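Local coordinates for cell envelope-related transcriptional attenuator domain-containing protein (PDB 4OBM) that is of uncharacterised function but belongs to the LytR-CpsA-Psr family, whose characterised members probably attach glycopolymers to the bacterial cell wall, at residues N50-Y58 and Q222-P233; F109-L117 and V172-F181. All blocks are in the same frame, centred on the assembly; numbering follows the deposited sequence.

Interaction 1. Residues N50-Y58 and Q222-P233; sequences NNTFVLMPY and QNKSSVTDFYIP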
loop_
_atom_site.group_PDB
_atom_site.type_symbol
_atom_site.label_atom_id
_atom_site.label_comp_id
_atom_site.label_asym_id
_atom_site.label_seq_id
_atom_site.Cartn_x
_atom_site.Cartn_y
_atom_site.Cartn_z
ATOM N N ASN A 50 14.908 4.032 8.262
ATOM C CA ASN A 50 14.576 2.710 8.791
ATOM C C ASN A 50 14.629 1.593 7.728
ATOM O O ASN A 50 14.433 0.425 8.076
ATOM C CB ASN A 50 13.181 2.748 9.424
ATOM C CG ASN A 50 13.152 3.365 10.795
ATOM O OD1 ASN A 50 13.333 4.571 10.965
ATOM N ND2 ASN A 50 12.896 2.548 11.807
ATOM N N ASN A 51 14.916 1.939 6.449
ATOM C CA ASN A 51 14.962 0.993 5.322
ATOM C C ASN A 51 13.696 0.121 5.327
ATOM O O ASN A 51 13.765 -1.107 5.220
ATOM C CB ASN A 51 16.249 0.128 5.340
ATOM C CG ASN A 51 17.523 0.879 5.056
ATOM O OD1 ASN A 51 18.383 1.035 5.925
ATOM N ND2 ASN A 51 17.688 1.340 3.828
ATOM N N THR A 52 12.540 0.770 5.519
ATOM C CA THR A 52 11.262 0.070 5.582
ATOM C C THR A 52 10.196 0.793 4.753
ATOM O O THR A 52 10.301 1.989 4.464
ATOM C CB THR A 52 10.808 -0.160 7.057
ATOM O OG1 THR A 52 9.863 -1.235 7.091
ATOM C CG2 THR A 52 10.207 1.086 7.719
ATOM N N PHE A 53 9.180 0.021 4.375
ATOM C CA PHE A 53 7.987 0.451 3.669
ATOM C C PHE A 53 6.816 0.189 4.619
ATOM O O PHE A 53 6.649 -0.946 5.051
ATOM C CB PHE A 53 7.855 -0.305 2.333
ATOM C CG PHE A 53 8.930 0.035 1.328
ATOM C CD1 PHE A 53 8.761 1.093 0.432
ATOM C CD2 PHE A 53 10.104 -0.712 1.257
ATOM C CE1 PHE A 53 9.747 1.392 -0.520
ATOM C CE2 PHE A 53 11.099 -0.397 0.316
ATOM C CZ PHE A 53 10.908 0.647 -0.573
ATOM N N VAL A 54 6.080 1.238 5.027
ATOM C CA VAL A 54 4.957 1.123 5.975
ATOM C C VAL A 54 3.647 1.147 5.191
ATOM O O VAL A 54 3.377 2.106 4.458
ATOM C CB VAL A 54 4.988 2.219 7.076
ATOM C CG1 VAL A 54 3.858 2.028 8.092
ATOM C CG2 VAL A 54 6.342 2.251 7.781
ATOM N N LEU A 55 2.836 0.110 5.347
ATOM C CA LEU A 55 1.541 0.065 4.668
ATOM C C LEU A 55 0.439 0.426 5.636
ATOM O O LEU A 55 0.493 0.013 6.783
ATOM C CB LEU A 55 1.251 -1.315 4.046
ATOM C CG LEU A 55 2.301 -1.910 3.098
ATOM C CD1 LEU A 55 2.225 -3.426 3.101
ATOM C CD2 LEU A 55 2.118 -1.383 1.684
HETATM N N MSE A 56 -0.551 1.202 5.182
HETATM C CA MSE A 56 -1.721 1.585 5.981
HETATM C C MSE A 56 -2.969 1.396 5.174
HETATM O O MSE A 56 -3.259 2.251 4.343
HETATM C CB MSE A 56 -1.653 3.034 6.500
HETATM C CG MSE A 56 -0.878 3.115 7.758
HETATM SE SE MSE A 56 -0.812 4.867 8.483
HETATM C CE MSE A 56 -2.545 5.110 9.035
ATOM N N PRO A 57 -3.738 0.320 5.419
ATOM C CA PRO A 57 -4.972 0.129 4.661
ATOM C C PRO A 57 -6.151 0.832 5.352
ATOM O O PRO A 57 -6.107 1.129 6.542
ATOM C CB PRO A 57 -5.129 -1.397 4.644
ATOM C CG PRO A 57 -4.536 -1.829 5.951
ATOM C CD PRO A 57 -3.545 -0.775 6.403
ATOM N N TYR A 58 -7.188 1.118 4.587
ATOM C CA TYR A 58 -8.393 1.813 5.040
ATOM C C TYR A 58 -9.596 1.163 4.415
ATOM O O TYR A 58 -9.540 0.849 3.226
ATOM C CB TYR A 58 -8.346 3.300 4.604
ATOM C CG TYR A 58 -7.250 4.104 5.258
ATOM C CD1 TYR A 58 -5.983 4.183 4.690
ATOM C CD2 TYR A 58 -7.501 4.854 6.403
ATOM C CE1 TYR A 58 -4.958 4.892 5.312
ATOM C CE2 TYR A 58 -6.497 5.611 7.002
ATOM C CZ TYR A 58 -5.221 5.612 6.462
ATOM O OH TYR A 58 -4.254 6.416 7.006
ATOM N N GLN A 222 19.799 -4.497 1.098
ATOM C CA GLN A 222 20.250 -4.751 2.470
ATOM C C GLN A 222 19.954 -6.213 2.840
ATOM O O GLN A 222 19.061 -6.839 2.255
ATOM C CB GLN A 222 19.595 -3.776 3.478
ATOM C CG GLN A 222 19.859 -2.280 3.203
ATOM C CD GLN A 222 21.332 -1.921 3.201
ATOM O OE1 GLN A 222 22.018 -1.985 4.229
ATOM N NE2 GLN A 222 21.854 -1.543 2.038
ATOM N N ASN A 223 20.725 -6.763 3.777
ATOM C CA ASN A 223 20.580 -8.146 4.222
ATOM C C ASN A 223 19.403 -8.255 5.197
ATOM O O ASN A 223 19.597 -8.489 6.389
ATOM C CB ASN A 223 21.896 -8.637 4.863
ATOM C CG ASN A 223 22.002 -10.142 4.976
ATOM O OD1 ASN A 223 21.650 -10.896 4.051
ATOM N ND2 ASN A 223 22.530 -10.610 6.098
ATOM N N LYS A 224 18.184 -8.059 4.687
ATOM C CA LYS A 224 16.977 -8.097 5.497
ATOM C C LYS A 224 16.005 -9.158 5.020
ATOM O O LYS A 224 15.835 -9.351 3.814
ATOM C CB LYS A 224 16.273 -6.730 5.481
ATOM C CG LYS A 224 16.812 -5.711 6.478
ATOM C CD LYS A 224 16.038 -4.391 6.394
ATOM C CE LYS A 224 15.299 -4.057 7.664
ATOM N NZ LYS A 224 14.335 -2.937 7.474
ATOM N N SER A 225 15.337 -9.826 5.973
ATOM C CA SER A 225 14.289 -10.798 5.670
ATOM C C SER A 225 13.007 -10.045 5.355
ATOM O O SER A 225 12.140 -10.556 4.638
ATOM C CB SER A 225 14.082 -11.754 6.839
ATOM O OG SER A 225 15.250 -12.534 7.020
ATOM N N SER A 226 12.901 -8.807 5.886
ATOM C CA SER A 226 11.739 -7.956 5.670
ATOM C C SER A 226 12.095 -6.470 5.551
ATOM O O SER A 226 12.907 -5.939 6.318
ATOM C CB SER A 226 10.728 -8.146 6.791
ATOM O OG SER A 226 9.521 -7.460 6.512
ATOM N N VAL A 227 11.439 -5.804 4.590
ATOM C CA VAL A 227 11.547 -4.364 4.356
ATOM C C VAL A 227 10.144 -3.743 4.552
ATOM O O VAL A 227 9.882 -2.622 4.117
ATOM C CB VAL A 227 12.168 -4.007 2.973
ATOM C CG1 VAL A 227 13.631 -4.445 2.899
ATOM C CG2 VAL A 227 11.340 -4.581 1.816
ATOM N N THR A 228 9.243 -4.478 5.206
ATOM C CA THR A 228 7.891 -3.959 5.392
ATOM C C THR A 228 7.446 -3.961 6.852
ATOM O O THR A 228 8.027 -4.616 7.721
ATOM C CB THR A 228 6.860 -4.694 4.496
ATOM O OG1 THR A 228 6.955 -6.109 4.651
ATOM C CG2 THR A 228 7.000 -4.328 3.044
ATOM N N ASP A 229 6.411 -3.156 7.088
ATOM C CA ASP A 229 5.682 -2.938 8.314
ATOM C C ASP A 229 4.301 -2.443 7.939
ATOM O O ASP A 229 4.081 -2.019 6.806
ATOM C CB ASP A 229 6.405 -1.929 9.217
ATOM C CG ASP A 229 7.454 -2.561 10.095
ATOM O OD1 ASP A 229 7.077 -3.149 11.134
ATOM O OD2 ASP A 229 8.656 -2.466 9.751
ATOM N N PHE A 230 3.362 -2.521 8.872
ATOM C CA PHE A 230 2.023 -2.023 8.646
ATOM C C PHE A 230 1.393 -1.593 9.947
ATOM O O PHE A 230 1.705 -2.132 11.007
ATOM C CB PHE A 230 1.124 -3.040 7.895
ATOM C CG PHE A 230 0.710 -4.286 8.638
ATOM C CD1 PHE A 230 -0.363 -4.263 9.521
ATOM C CD2 PHE A 230 1.325 -5.503 8.381
ATOM C CE1 PHE A 230 -0.767 -5.425 10.192
ATOM C CE2 PHE A 230 0.927 -6.666 9.051
ATOM C CZ PHE A 230 -0.120 -6.623 9.950
ATOM N N TYR A 231 0.504 -0.610 9.841
ATOM C CA TYR A 231 -0.355 -0.100 10.897
ATOM C C TYR A 231 -1.808 -0.190 10.393
ATOM O O TYR A 231 -2.076 0.135 9.230
ATOM C CB TYR A 231 0.016 1.337 11.315
ATOM C CG TYR A 231 -0.936 1.852 12.367
ATOM C CD1 TYR A 231 -0.883 1.374 13.672
ATOM C CD2 TYR A 231 -1.995 2.689 12.025
ATOM C CE1 TYR A 231 -1.835 1.741 14.616
ATOM C CE2 TYR A 231 -2.955 3.062 12.962
ATOM C CZ TYR A 231 -2.865 2.591 14.260
ATOM O OH TYR A 231 -3.782 2.962 15.205
ATOM N N ILE A 232 -2.739 -0.627 11.261
ATOM C CA ILE A 232 -4.140 -0.734 10.853
ATOM C C ILE A 232 -4.970 0.358 11.564
ATOM O O ILE A 232 -5.268 0.242 12.749
ATOM C CB ILE A 232 -4.743 -2.155 11.034
ATOM C CG1 ILE A 232 -3.790 -3.278 10.520
ATOM C CG2 ILE A 232 -6.175 -2.262 10.442
ATOM C CD1 ILE A 232 -3.903 -3.687 9.020
ATOM N N PRO A 233 -5.371 1.411 10.819
ATOM C CA PRO A 233 -6.238 2.451 11.403
ATOM C C PRO A 233 -7.562 1.857 11.919
ATOM O O PRO A 233 -8.264 1.139 11.193
ATOM C CB PRO A 233 -6.446 3.438 10.239
ATOM C CG PRO A 233 -5.370 3.121 9.259
ATOM C CD PRO A 233 -5.103 1.671 9.389
HETATM O O HOH W 1 11.647 -3.462 8.157
#

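Interaction 2. Residues F109-L117 and V172-F181; sequences FDMVGNTTL and VISSFIDQNF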
loop_
_atom_site.group_PDB
_atom_site.type_symbol
_atom_site.label_atom_id
_atom_site.label_comp_id
_atom_site.label_asym_id
_atom_site.label_seq_id
_atom_site.Cartn_x
_atom_site.Cartn_y
_atom_site.Cartn_z
ATOM N N PHE A 109 1.387 -8.462 -10.373
ATOM C CA PHE A 109 1.744 -9.685 -9.640
ATOM C C PHE A 109 2.366 -10.751 -10.557
ATOM O O PHE A 109 3.280 -11.451 -10.142
ATOM C CB PHE A 109 0.496 -10.305 -8.965
ATOM C CG PHE A 109 -0.230 -9.567 -7.859
ATOM C CD1 PHE A 109 0.474 -8.877 -6.879
ATOM C CD2 PHE A 109 -1.612 -9.667 -7.730
ATOM C CE1 PHE A 109 -0.196 -8.229 -5.842
ATOM C CE2 PHE A 109 -2.280 -9.044 -6.675
ATOM C CZ PHE A 109 -1.570 -8.326 -5.740
ATOM N N ASP A 110 1.810 -10.914 -11.772
ATOM C CA ASP A 110 2.235 -11.904 -12.772
ATOM C C ASP A 110 3.647 -11.593 -13.297
ATOM O O ASP A 110 4.428 -12.488 -13.597
ATOM C CB ASP A 110 1.229 -11.910 -13.941
ATOM C CG ASP A 110 1.477 -13.021 -14.935
ATOM O OD1 ASP A 110 1.107 -14.174 -14.636
ATOM O OD2 ASP A 110 2.072 -12.745 -15.990
HETATM N N MSE A 111 3.942 -10.313 -13.398
HETATM C CA MSE A 111 5.189 -9.760 -13.863
HETATM C C MSE A 111 6.272 -9.861 -12.783
HETATM O O MSE A 111 7.391 -10.280 -13.089
HETATM C CB MSE A 111 4.920 -8.292 -14.228
HETATM C CG MSE A 111 6.033 -7.610 -14.955
HETATM SE SE MSE A 111 5.645 -5.728 -14.987
HETATM C CE MSE A 111 6.654 -5.299 -16.495
ATOM N N VAL A 112 5.944 -9.493 -11.537
ATOM C CA VAL A 112 6.916 -9.433 -10.431
ATOM C C VAL A 112 7.291 -10.850 -9.905
ATOM O O VAL A 112 8.483 -11.148 -9.745
ATOM C CB VAL A 112 6.450 -8.481 -9.297
ATOM C CG1 VAL A 112 7.464 -8.431 -8.151
ATOM C CG2 VAL A 112 6.204 -7.078 -9.837
ATOM N N GLY A 113 6.293 -11.690 -9.650
ATOM C CA GLY A 113 6.506 -13.053 -9.167
ATOM C C GLY A 113 5.424 -13.491 -8.210
ATOM O O GLY A 113 4.602 -12.673 -7.785
ATOM N N ASN A 114 5.421 -14.792 -7.886
ATOM C CA ASN A 114 4.484 -15.445 -6.974
ATOM C C ASN A 114 4.769 -15.123 -5.503
ATOM O O ASN A 114 5.897 -14.800 -5.152
ATOM C CB ASN A 114 4.575 -16.948 -7.150
ATOM C CG ASN A 114 4.270 -17.475 -8.527
ATOM O OD1 ASN A 114 3.429 -16.946 -9.264
ATOM N ND2 ASN A 114 4.915 -18.575 -8.878
ATOM N N THR A 115 3.758 -15.264 -4.635
ATOM C CA THR A 115 3.936 -15.058 -3.198
ATOM C C THR A 115 3.510 -16.329 -2.445
ATOM O O THR A 115 2.491 -16.946 -2.783
ATOM C CB THR A 115 3.176 -13.802 -2.717
ATOM O OG1 THR A 115 3.472 -12.710 -3.585
ATOM C CG2 THR A 115 3.555 -13.401 -1.302
ATOM N N THR A 116 4.299 -16.714 -1.436
ATOM C CA THR A 116 4.034 -17.865 -0.575
ATOM C C THR A 116 3.327 -17.352 0.693
ATOM O O THR A 116 3.877 -16.521 1.412
ATOM C CB THR A 116 5.323 -18.637 -0.303
ATOM O OG1 THR A 116 5.720 -19.268 -1.516
ATOM C CG2 THR A 116 5.161 -19.682 0.773
ATOM N N LEU A 117 2.096 -17.819 0.930
ATOM C CA LEU A 117 1.272 -17.375 2.066
ATOM C C LEU A 117 0.711 -18.538 2.848
ATOM O O LEU A 117 0.329 -19.557 2.263
ATOM C CB LEU A 117 0.094 -16.492 1.590
ATOM C CG LEU A 117 0.408 -15.350 0.615
ATOM C CD1 LEU A 117 -0.837 -14.928 -0.148
ATOM C CD2 LEU A 117 1.056 -14.177 1.336
ATOM N N VAL A 172 -0.558 -9.812 3.195
ATOM C CA VAL A 172 -0.318 -10.422 1.883
ATOM C C VAL A 172 0.571 -9.485 1.011
ATOM O O VAL A 172 1.514 -9.962 0.378
ATOM C CB VAL A 172 -1.675 -10.778 1.211
ATOM C CG1 VAL A 172 -1.519 -11.111 -0.262
ATOM C CG2 VAL A 172 -2.354 -11.925 1.945
ATOM N N ILE A 173 0.299 -8.166 1.017
ATOM C CA ILE A 173 1.095 -7.200 0.248
ATOM C C ILE A 173 2.507 -7.079 0.856
ATOM O O ILE A 173 3.476 -6.972 0.090
ATOM C CB ILE A 173 0.356 -5.821 0.065
ATOM C CG1 ILE A 173 -0.920 -5.978 -0.806
ATOM C CG2 ILE A 173 1.269 -4.698 -0.486
ATOM C CD1 ILE A 173 -0.767 -6.721 -2.193
ATOM N N SER A 174 2.634 -7.155 2.206
ATOM C CA SER A 174 3.933 -7.135 2.898
ATOM C C SER A 174 4.788 -8.316 2.450
ATOM O O SER A 174 5.973 -8.161 2.143
ATOM C CB SER A 174 3.739 -7.187 4.409
ATOM O OG SER A 174 3.431 -5.908 4.930
ATOM N N SER A 175 4.155 -9.498 2.389
ATOM C CA SER A 175 4.775 -10.751 1.969
ATOM C C SER A 175 5.218 -10.668 0.504
ATOM O O SER A 175 6.324 -11.089 0.190
ATOM C CB SER A 175 3.810 -11.911 2.179
ATOM O OG SER A 175 3.546 -12.130 3.552
ATOM N N PHE A 176 4.380 -10.092 -0.366
ATOM C CA PHE A 176 4.655 -9.874 -1.801
ATOM C C PHE A 176 5.891 -8.974 -2.019
ATOM O O PHE A 176 6.711 -9.269 -2.889
ATOM C CB PHE A 176 3.410 -9.264 -2.498
ATOM C CG PHE A 176 3.630 -8.824 -3.929
ATOM C CD1 PHE A 176 3.833 -9.760 -4.941
ATOM C CD2 PHE A 176 3.642 -7.473 -4.263
ATOM C CE1 PHE A 176 4.064 -9.349 -6.260
ATOM C CE2 PHE A 176 3.883 -7.068 -5.579
ATOM C CZ PHE A 176 4.081 -8.007 -6.570
ATOM N N ILE A 177 6.025 -7.895 -1.214
ATOM C CA ILE A 177 7.142 -6.949 -1.294
ATOM C C ILE A 177 8.438 -7.609 -0.782
ATOM O O ILE A 177 9.479 -7.459 -1.410
ATOM C CB ILE A 177 6.838 -5.608 -0.560
ATOM C CG1 ILE A 177 5.724 -4.812 -1.302
ATOM C CG2 ILE A 177 8.119 -4.745 -0.407
ATOM C CD1 ILE A 177 4.997 -3.726 -0.461
ATOM N N ASP A 178 8.370 -8.313 0.355
ATOM C CA ASP A 178 9.522 -8.991 0.961
ATOM C C ASP A 178 10.054 -10.147 0.123
ATOM O O ASP A 178 11.272 -10.296 0.008
ATOM C CB ASP A 178 9.157 -9.522 2.349
ATOM C CG ASP A 178 8.969 -8.449 3.395
ATOM O OD1 ASP A 178 9.345 -7.280 3.125
ATOM O OD2 ASP A 178 8.511 -8.787 4.504
ATOM N N GLN A 179 9.168 -10.975 -0.434
ATOM C CA GLN A 179 9.605 -12.154 -1.184
ATOM C C GLN A 179 10.081 -11.864 -2.603
ATOM O O GLN A 179 10.831 -12.680 -3.154
ATOM C CB GLN A 179 8.486 -13.193 -1.247
ATOM C CG GLN A 179 8.208 -13.845 0.099
ATOM C CD GLN A 179 6.870 -14.517 0.112
ATOM O OE1 GLN A 179 6.409 -15.043 -0.906
ATOM N NE2 GLN A 179 6.236 -14.547 1.274
ATOM N N ASN A 180 9.638 -10.749 -3.208
ATOM C CA ASN A 180 9.969 -10.458 -4.603
ATOM C C ASN A 180 10.710 -9.153 -4.846
ATOM O O ASN A 180 11.097 -8.928 -5.991
ATOM C CB ASN A 180 8.701 -10.428 -5.434
ATOM C CG ASN A 180 7.982 -11.731 -5.500
ATOM O OD1 ASN A 180 8.441 -12.685 -6.136
ATOM N ND2 ASN A 180 6.832 -11.784 -4.847
ATOM N N PHE A 181 10.866 -8.273 -3.841
ATOM C CA PHE A 181 11.565 -7.002 -4.091
ATOM C C PHE A 181 12.901 -6.946 -3.398
ATOM O O PHE A 181 13.771 -6.216 -3.863
ATOM C CB PHE A 181 10.726 -5.774 -3.699
ATOM C CG PHE A 181 9.619 -5.440 -4.663
ATOM C CD1 PHE A 181 8.439 -6.174 -4.673
ATOM C CD2 PHE A 181 9.740 -4.367 -5.538
ATOM C CE1 PHE A 181 7.410 -5.856 -5.560
ATOM C CE2 PHE A 181 8.705 -4.040 -6.414
ATOM C CZ PHE A 181 7.545 -4.787 -6.420
#

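Interaction 1. Residues N50-Y58 and Q222-P233
Pro233 lies over one face of the Tyr58 ring, its CG 3.9 Å from the ring centroid and 27° off the ring normal, a CH-pi contact offset toward the rim. The same CG meets Met56 CE at 3.5 Å, tighter than usual for two carbons; Met56 is a selenomethionine whose chain bends at its last torsion (chi3 70°), which also brings CE to the edge of the Tyr231 ring, beside CD2. On Pro57, CG is touched by Ile232 CD1, the isoleucine end coming in crosswise to the proline ring. Between these residues and Val227 the backbones pair as parallel strands, 228-230 forming an outer edge of the six-stranded mixed sheet next to 52-58. Leu55 sits astride the ladder: its N donates to Asp229 O (2.9 Å, N-H...O 164°), and Tyr231 N reaches Leu55 O nearly along the C=O axis. Phe53 N donates to Val227 O, an oxygen that also lies in the plane of the Phe53 ring, at its edge, 3.4 Å from CD2. The Val227 and Phe53 side chains leave their backbones in the same direction, one beside the other. At the opening of the pair, Lys224 NZ donates to Asn51 O (3.0 Å) from well above the carbonyl plane, and more weakly to Asn50 O; a water accepts from NZ at 2.8 Å and also bonds Thr52 OG1. A leucine in place of Lys224 would probably leave the Asn51 carbonyl without this donor and the water without its ammonium partner.

Interaction 2. Residues F109-L117 and V172-F181
A helix-turn-strand connection, helix 102-112 running through Gly113 into strand 115-119, packs here against the C-terminal half of helix 164-181; strand segment 115-117 and helix segment 172-181 meet at 132°, with axes 7.9 Å apart. Gly113, the first residue to leave helical angles, has a positive phi, and a CB there would clash with Asn180 OD1 and press on the preceding carbonyl. Before the turn, Phe109 and Phe176 form a T-shaped pair: the edge of Phe109 is directed at the face of Phe176, centroids 5.0 Å apart and planes at 80°, with Phe109 CD1 above the rim of the Phe176 ring. The Phe176 ring swings away from its own backbone N toward the turn, and Gly113 O and Thr115 OG1 lie at its edge, in plane. Val112 CB meets the same ring at CZ (3.6 Å), while its CG1 touches both Asn180 CB and Phe181 CE1. Farther along the strand, Leu117 spreads its two methyls over the helix, CD1 against Val172 and CD2 against Ser175 CB; Ser175 OG itself bonds Thr171 O. Met148 of helix 145-152 covers Thr115, Val172 and Phe176 from outside the pair. Asn180 ND2 bridges two carbonyls, Phe176 O within its own helix and Asn114 O across the turn (3.2 Å), approaching the latter from above the carbonyl plane. The Gln179 amide pairs with both backbone polar atoms of Thr116: NE2 donates to Thr116 O at 3.1 Å, and OE1 accepts from Thr116 N at 2.7 Å, on a lone pair in the carbonyl plane, with an N-H...O angle of 171°.

Overall arrangement
The centres of the two contacts lie about 14 Å apart, and interaction 2 is nested along the chain within the loop that interaction 1 closes: 50-58, 109-117, 172-181, then 222-233. Helix 164-181 ties them together. The side of it bearing Ser175, Phe176 and Gln179 receives 109-117, whereas Ser174 and Asp178 reach the edge of the mixed sheet. Just before the edge strand, Asp178 OD2 is 2.6 Å from Ser226 OG and Asp178 OD1 is 3.0 Å from Val227 N, both probable hydrogen bonds; Leu55 packs on Ser174. The helix thus lies between the sheet's edge strand and the 109-117 turn, joining sequence-distant parts of one alpha/beta fold.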